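Local coordinates for protein acyl-coenzyme A oxidase 3 (Yarrowia lipolytica, PDB 5YS9) that oxidises acyl-CoA thioesters to trans-2-enoyl-CoA with FAD as cofactor, passing the electrons to oxygen to give hydrogen peroxide in peroxisomal fatty acid beta-oxidation, at residues A[123-126]-A[127-131]; A[250-254]-A[255-259]; A[192-195]-A[196-199]. All blocks are in the same frame, centred on the assembly; numbering follows the deposited sequence.

Contact 1: A[123-126]-A[127-131]; sequences GVHT and GLFMG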
loop_
_atom_site.group_PDB
_atom_site.type_symbol
_atom_site.label_atom_id
_atom_site.label_comp_id
_atom_site.label_asym_id
_atom_site.label_seq_id
_atom_site.Cartn_x
_atom_site.Cartn_y
_atom_site.Cartn_z
ATOM N N GLY A 123 18.786 16.907 1.643
ATOM C CA GLY A 123 17.965 17.607 0.643
ATOM C C GLY A 123 17.261 18.897 1.072
ATOM O O GLY A 123 17.185 19.859 0.287
ATOM N N VAL A 124 16.760 18.943 2.292
ATOM C CA VAL A 124 16.050 20.128 2.727
ATOM C C VAL A 124 16.929 21.362 2.739
ATOM O O VAL A 124 16.468 22.431 2.412
ATOM C CB VAL A 124 15.351 19.965 4.092
ATOM C CG1 VAL A 124 14.337 18.855 4.050
ATOM C CG2 VAL A 124 16.346 19.761 5.207
ATOM N N HIS A 125 18.164 21.245 3.198
ATOM C CA HIS A 125 19.125 22.301 2.982
ATOM C C HIS A 125 19.632 22.390 1.551
ATOM O O HIS A 125 19.639 23.430 0.927
ATOM C CB HIS A 125 20.320 22.123 3.915
ATOM C CG HIS A 125 21.425 23.089 3.654
ATOM N ND1 HIS A 125 21.517 24.303 4.288
ATOM C CD2 HIS A 125 22.444 23.046 2.773
ATOM C CE1 HIS A 125 22.565 24.953 3.831
ATOM N NE2 HIS A 125 23.143 24.214 2.909
ATOM N N THR A 126 20.037 21.255 1.037
ATOM C CA THR A 126 20.765 21.200 -0.200
ATOM C C THR A 126 19.930 21.656 -1.397
ATOM O O THR A 126 20.420 22.344 -2.272
ATOM C CB THR A 126 21.491 19.841 -0.324
ATOM O OG1 THR A 126 22.899 20.064 -0.318
ATOM C CG2 THR A 126 21.099 19.060 -1.539
ATOM N N GLY A 127 18.665 21.263 -1.427
ATOM C CA GLY A 127 17.802 21.705 -2.491
ATOM C C GLY A 127 16.784 22.765 -2.149
ATOM O O GLY A 127 16.694 23.770 -2.832
ATOM N N LEU A 128 15.985 22.532 -1.120
ATOM C CA LEU A 128 14.930 23.477 -0.803
ATOM C C LEU A 128 15.377 24.826 -0.272
ATOM O O LEU A 128 15.015 25.841 -0.813
ATOM C CB LEU A 128 13.951 22.854 0.180
ATOM C CG LEU A 128 13.317 21.526 -0.157
ATOM C CD1 LEU A 128 12.586 21.000 1.056
ATOM C CD2 LEU A 128 12.359 21.724 -1.303
ATOM N N PHE A 129 16.245 24.836 0.723
ATOM C CA PHE A 129 16.758 26.116 1.267
ATOM C C PHE A 129 17.711 26.814 0.321
ATOM O O PHE A 129 17.546 27.981 0.067
ATOM C CB PHE A 129 17.479 25.967 2.604
ATOM C CG PHE A 129 18.034 27.284 3.143
ATOM C CD1 PHE A 129 17.222 28.155 3.854
ATOM C CD2 PHE A 129 19.370 27.647 2.923
ATOM C CE1 PHE A 129 17.718 29.355 4.362
ATOM C CE2 PHE A 129 19.877 28.864 3.408
ATOM C CZ PHE A 129 19.043 29.716 4.142
ATOM N N MET A 130 18.730 26.094 -0.136
ATOM C CA MET A 130 19.664 26.605 -1.147
ATOM C C MET A 130 18.945 26.993 -2.453
ATOM O O MET A 130 19.293 27.983 -3.071
ATOM C CB MET A 130 20.770 25.604 -1.454
ATOM C CG MET A 130 21.836 25.467 -0.382
ATOM S SD MET A 130 22.454 27.035 0.258
ATOM C CE MET A 130 23.458 27.556 -1.126
ATOM N N GLY A 131 17.924 26.232 -2.829
ATOM C CA GLY A 131 17.067 26.570 -3.952
ATOM C C GLY A 131 16.351 27.870 -3.801
ATOM O O GLY A 131 16.221 28.598 -4.762
#

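Contact 2: A[250-254]-A[255-259]; sequences IGKKM and GRDAI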
loop_
_atom_site.group_PDB
_atom_site.type_symbol
_atom_site.label_atom_id
_atom_site.label_comp_id
_atom_site.label_asym_id
_atom_site.label_seq_id
_atom_site.Cartn_x
_atom_site.Cartn_y
_atom_site.Cartn_z
ATOM N N ILE A 250 8.384 16.571 15.485
ATOM C CA ILE A 250 7.073 16.048 15.179
ATOM C C ILE A 250 6.928 14.584 15.537
ATOM O O ILE A 250 5.841 14.111 15.769
ATOM C CB ILE A 250 6.641 16.381 13.751
ATOM C CG1 ILE A 250 6.451 17.887 13.653
ATOM C CG2 ILE A 250 5.361 15.657 13.403
ATOM C CD1 ILE A 250 5.958 18.378 12.332
ATOM N N GLY A 251 8.039 13.873 15.604
ATOM C CA GLY A 251 7.995 12.503 16.049
ATOM C C GLY A 251 7.839 11.451 14.990
ATOM O O GLY A 251 8.230 11.635 13.864
ATOM N N LYS A 252 7.301 10.315 15.389
ATOM C CA LYS A 252 7.252 9.150 14.535
ATOM C C LYS A 252 6.451 9.385 13.277
ATOM O O LYS A 252 5.338 9.861 13.322
ATOM C CB LYS A 252 6.659 7.972 15.317
ATOM C CG LYS A 252 6.624 6.653 14.582
ATOM C CD LYS A 252 7.973 5.985 14.614
ATOM C CE LYS A 252 7.931 4.631 13.958
ATOM N NZ LYS A 252 7.853 4.723 12.487
ATOM N N LYS A 253 7.038 9.000 12.156
ATOM C CA LYS A 253 6.358 8.979 10.858
ATOM C C LYS A 253 6.150 7.555 10.332
ATOM O O LYS A 253 6.782 6.601 10.790
ATOM C CB LYS A 253 7.144 9.783 9.847
ATOM C CG LYS A 253 7.398 11.195 10.310
ATOM C CD LYS A 253 7.969 12.051 9.215
ATOM C CE LYS A 253 9.350 11.633 8.785
ATOM N NZ LYS A 253 10.438 11.846 9.772
ATOM N N MET A 254 5.232 7.402 9.390
ATOM C CA MET A 254 5.091 6.128 8.720
ATOM C C MET A 254 6.466 5.579 8.221
ATOM O O MET A 254 6.725 4.352 8.308
ATOM C CB MET A 254 4.149 6.273 7.553
ATOM C CG MET A 254 4.100 5.066 6.631
ATOM S SD MET A 254 2.566 5.236 5.725
ATOM C CE MET A 254 2.544 3.736 4.704
ATOM N N GLY A 255 7.301 6.482 7.736
ATOM C CA GLY A 255 8.553 6.165 7.107
ATOM C C GLY A 255 9.520 7.311 7.236
ATOM O O GLY A 255 9.206 8.319 7.831
ATOM N N ARG A 256 10.718 7.132 6.707
ATOM C CA ARG A 256 11.693 8.204 6.600
ATOM C C ARG A 256 11.999 8.842 7.934
ATOM O O ARG A 256 12.049 10.043 8.066
ATOM C CB ARG A 256 11.253 9.243 5.576
ATOM C CG ARG A 256 11.454 8.791 4.144
ATOM C CD ARG A 256 11.261 9.910 3.148
ATOM N NE ARG A 256 10.667 9.439 1.908
ATOM C CZ ARG A 256 11.222 9.548 0.712
ATOM N NH1 ARG A 256 12.394 10.118 0.569
ATOM N NH2 ARG A 256 10.593 9.092 -0.349
ATOM N N ASP A 257 12.190 7.999 8.926
ATOM C CA ASP A 257 12.433 8.446 10.271
ATOM C C ASP A 257 13.772 9.143 10.462
ATOM O O ASP A 257 13.962 9.805 11.450
ATOM C CB ASP A 257 12.227 7.319 11.271
ATOM C CG ASP A 257 10.818 7.280 11.824
ATOM O OD1 ASP A 257 10.214 8.330 12.047
ATOM O OD2 ASP A 257 10.305 6.189 12.040
ATOM N N ALA A 258 14.705 8.967 9.537
ATOM C CA ALA A 258 15.994 9.643 9.655
ATOM C C ALA A 258 15.843 11.151 9.582
ATOM O O ALA A 258 16.749 11.873 10.025
ATOM C CB ALA A 258 16.930 9.205 8.553
ATOM N N ILE A 259 14.773 11.636 8.961
ATOM C CA ILE A 259 14.524 13.068 8.812
ATOM C C ILE A 259 13.846 13.650 10.035
ATOM O O ILE A 259 12.860 13.129 10.504
ATOM C CB ILE A 259 13.601 13.376 7.625
ATOM C CG1 ILE A 259 14.116 12.748 6.350
ATOM C CG2 ILE A 259 13.435 14.874 7.438
ATOM C CD1 ILE A 259 13.021 12.522 5.341
HETATM O O HOH W 1 10.298 10.799 12.363
#

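Contact 3: A[192-195]-A[196-199]; sequences PNTG and ATKW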
loop_
_atom_site.group_PDB
_atom_site.type_symbol
_atom_site.label_atom_id
_atom_site.label_comp_id
_atom_site.label_asym_id
_atom_site.label_seq_id
_atom_site.Cartn_x
_atom_site.Cartn_y
_atom_site.Cartn_z
ATOM N N PRO A 192 -0.131 33.632 13.879
ATOM C CA PRO A 192 -1.286 34.194 14.659
ATOM C C PRO A 192 -2.112 33.224 15.567
ATOM O O PRO A 192 -2.614 33.626 16.601
ATOM C CB PRO A 192 -2.168 34.805 13.575
ATOM C CG PRO A 192 -1.852 33.979 12.336
ATOM C CD PRO A 192 -0.382 33.633 12.425
ATOM N N ASN A 193 -2.233 31.987 15.122
ATOM C CA ASN A 193 -2.857 30.929 15.871
ATOM C C ASN A 193 -2.060 29.664 15.665
ATOM O O ASN A 193 -1.232 29.594 14.790
ATOM C CB ASN A 193 -4.325 30.742 15.498
ATOM C CG ASN A 193 -4.516 30.175 14.117
ATOM O OD1 ASN A 193 -4.672 30.906 13.163
ATOM N ND2 ASN A 193 -4.519 28.871 14.010
ATOM N N THR A 194 -2.282 28.677 16.509
ATOM C CA THR A 194 -1.498 27.453 16.465
ATOM C C THR A 194 -1.776 26.625 15.214
ATOM O O THR A 194 -1.010 25.761 14.853
ATOM C CB THR A 194 -1.505 26.649 17.795
ATOM O OG1 THR A 194 -1.927 25.308 17.572
ATOM C CG2 THR A 194 -2.363 27.274 18.841
ATOM N N GLY A 195 -2.880 26.926 14.556
ATOM C CA GLY A 195 -3.211 26.360 13.269
ATOM C C GLY A 195 -2.191 26.717 12.206
ATOM O O GLY A 195 -1.981 25.980 11.269
ATOM N N ALA A 196 -1.580 27.878 12.335
ATOM C CA ALA A 196 -0.633 28.355 11.352
ATOM C C ALA A 196 0.781 27.953 11.721
ATOM O O ALA A 196 1.736 28.460 11.177
ATOM C CB ALA A 196 -0.743 29.855 11.174
ATOM N N THR A 197 0.906 27.059 12.685
ATOM C CA THR A 197 2.207 26.546 13.049
ATOM C C THR A 197 2.801 25.854 11.841
ATOM O O THR A 197 2.160 25.025 11.223
ATOM C CB THR A 197 2.078 25.508 14.184
ATOM O OG1 THR A 197 1.588 26.137 15.363
ATOM C CG2 THR A 197 3.389 24.873 14.501
ATOM N N LYS A 198 4.044 26.176 11.525
ATOM C CA LYS A 198 4.768 25.469 10.501
ATOM C C LYS A 198 4.839 23.976 10.898
ATOM O O LYS A 198 4.864 23.634 12.131
ATOM C CB LYS A 198 6.158 26.037 10.259
ATOM C CG LYS A 198 6.215 27.470 9.787
ATOM C CD LYS A 198 5.436 27.681 8.489
ATOM C CE LYS A 198 5.692 29.042 7.845
ATOM N NZ LYS A 198 4.839 29.281 6.640
ATOM N N TRP A 199 4.776 23.124 9.865
ATOM C CA TRP A 199 4.571 21.708 10.053
ATOM C C TRP A 199 5.252 20.932 8.976
ATOM O O TRP A 199 5.320 21.381 7.849
ATOM C CB TRP A 199 3.067 21.360 10.066
ATOM C CG TRP A 199 2.788 20.140 10.953
ATOM C CD1 TRP A 199 2.702 18.835 10.554
ATOM C CD2 TRP A 199 2.649 20.118 12.373
ATOM N NE1 TRP A 199 2.512 18.004 11.641
ATOM C CE2 TRP A 199 2.449 18.776 12.767
ATOM C CE3 TRP A 199 2.651 21.103 13.355
ATOM C CZ2 TRP A 199 2.233 18.407 14.104
ATOM C CZ3 TRP A 199 2.446 20.718 14.706
ATOM C CH2 TRP A 199 2.244 19.396 15.050
#

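Contact 1: A[123-126]-A[127-131]
Gly123 O is gripped by two successive amides: Gly127 N, at 2.7 Å, makes the usual i+4 bond, and Leu128 N, at 3.3 Å, adds an i+5 bond to the same oxygen. From there the wider spacing takes over, with Phe129 N on Val124 O and Met130 N on His125 O (3.0 Å), until Gly131 N returns to Gly127 O. This is a pi-type bulge set into helix 116-136, part of the helical N-terminal domain of the acyl-CoA oxidase fold, and it illustrates how one shared acceptor can carry a helix from alpha to pi spacing. The His125 ring, its CG anti to the backbone N (chi1 174°), lies alongside Met130, whose CG comes to 3.8 Å from His125 NE2; Met130 SD stands at a slant to the His125 ring, 4.5 Å from its centroid. Phe129 is turned nearly parallel to the same imidazole, planes 20° apart, but slid so far that the rings barely overlap. Outside the helix turn, Gly158 N is hydrogen-bonded to His125 ND1 and so helps fix the ring's rotation. Val124 CG1 meets Leu128 CD1 at 4.1 Å, and the valine side chain also approaches a bound FAD.

Contact 2: A[250-254]-A[255-259]
Lys253 reaches over the backbone that follows it, and its methylenes run past two carbonyl oxygens before the ammonium is reached. Lys253 CB rests 3.2 Å from Gly255 O. CG stands anti to the carbonyl carbon and CD runs on past the same Gly255 carbonyl; bends at chi3 and chi4 (-66° and -69°) then fold the chain so that Lys253 CE lies 3.2 Å from Arg256 O. At the tip, Lys253 NZ bonds to Arg256 O (3.0 Å), weakly to Ile259 O (2.8 Å), and to a water (2.8 Å) that lies between it, Gly251 O and Asp257 OD1. The ammonium approaches Arg256 O from above the carbonyl plane, while Ile259 N, closing a type I beta turn, reaches that oxygen from the opposite face. Asp257 reaches back to the two lysines. Asp257 OD1 receives the nearly straight bond from Lys253 N (3.2 Å), and Asp257 OD2 offers the syn lone pair to Lys252 NZ in a 2.9 Å salt bridge, so the carboxylate clasps one lysine by backbone and one by side chain. Lys252 NZ also donates to Lys253 O. Tyr435 of the second subunit packs on Lys253 and Arg256. Such a loop, braced by its own polar bonds, joins strands 245-249 and 262-272 of the acyl-CoA dehydrogenase-type middle domain, beside FAD and at the subunit interface.

Contact 3: A[192-195]-A[196-199]
Thr197 closes on Thr194 O with two donors: its hydroxyl OG1 at 2.7 Å and its own amide N at 3.2 Å. Both arrive from the same face of the Thr194 carbonyl, the hydroxyl tilted 28° from the plane and the amide much farther above it. With OG1 beside the backbone N (chi1 -65°), the hydroxyl and the amide can both turn to one oxygen. One residue earlier the i+3 pattern repeats, Ala196 N giving a bond of 3.0 Å to Asn193 O from well above that carbonyl plane. Against this turn the ring of Pro192 brings CD to 4.0 Å from Ala196 CB, a light apolar touch across the start of the turn. The two consecutive i+3 bonds make a short 3-10 turn, which takes the chain from strand 186-190 into strand 198-201 of the middle beta domain, a compact example of a tight turn launching a strand. Beyond it, Gln265 NE2 of strand 262-272 bonds to Thr197 OG1 and so steadies the hydroxyl from the sheet side. With a valine here, Thr194 O would probably keep only the steeply inclined amide bond of the two, and the Gln265 amide would be left without its hydroxyl mate. Farther along, Lys198 NZ forms a salt bridge with Glu164, and the Trp199 ring meets His433 of the second subunit edge-to-face.

Contacts 2 and 3 belong to the same middle domain and meet directly: Ile250 CD1 packs 3.5 Å from Trp199 NE1, although their centres are about 20 Å apart, and both contacts touch the second subunit. Contact 1, on the N-terminal helical domain, comes within about 5 Å of contact 2 at the nearest atoms without touching it; Ile120, earlier on the same helix 116-136, packs on Arg256 and Ile259 of contact 2. Contact 3 stays about 10 Å from contact 1, nearest atoms again. The side chains of Val124 and Lys253 each come to about 4 Å of a bound FAD, whereas the Thr197 side chain stays about 12 Å from one.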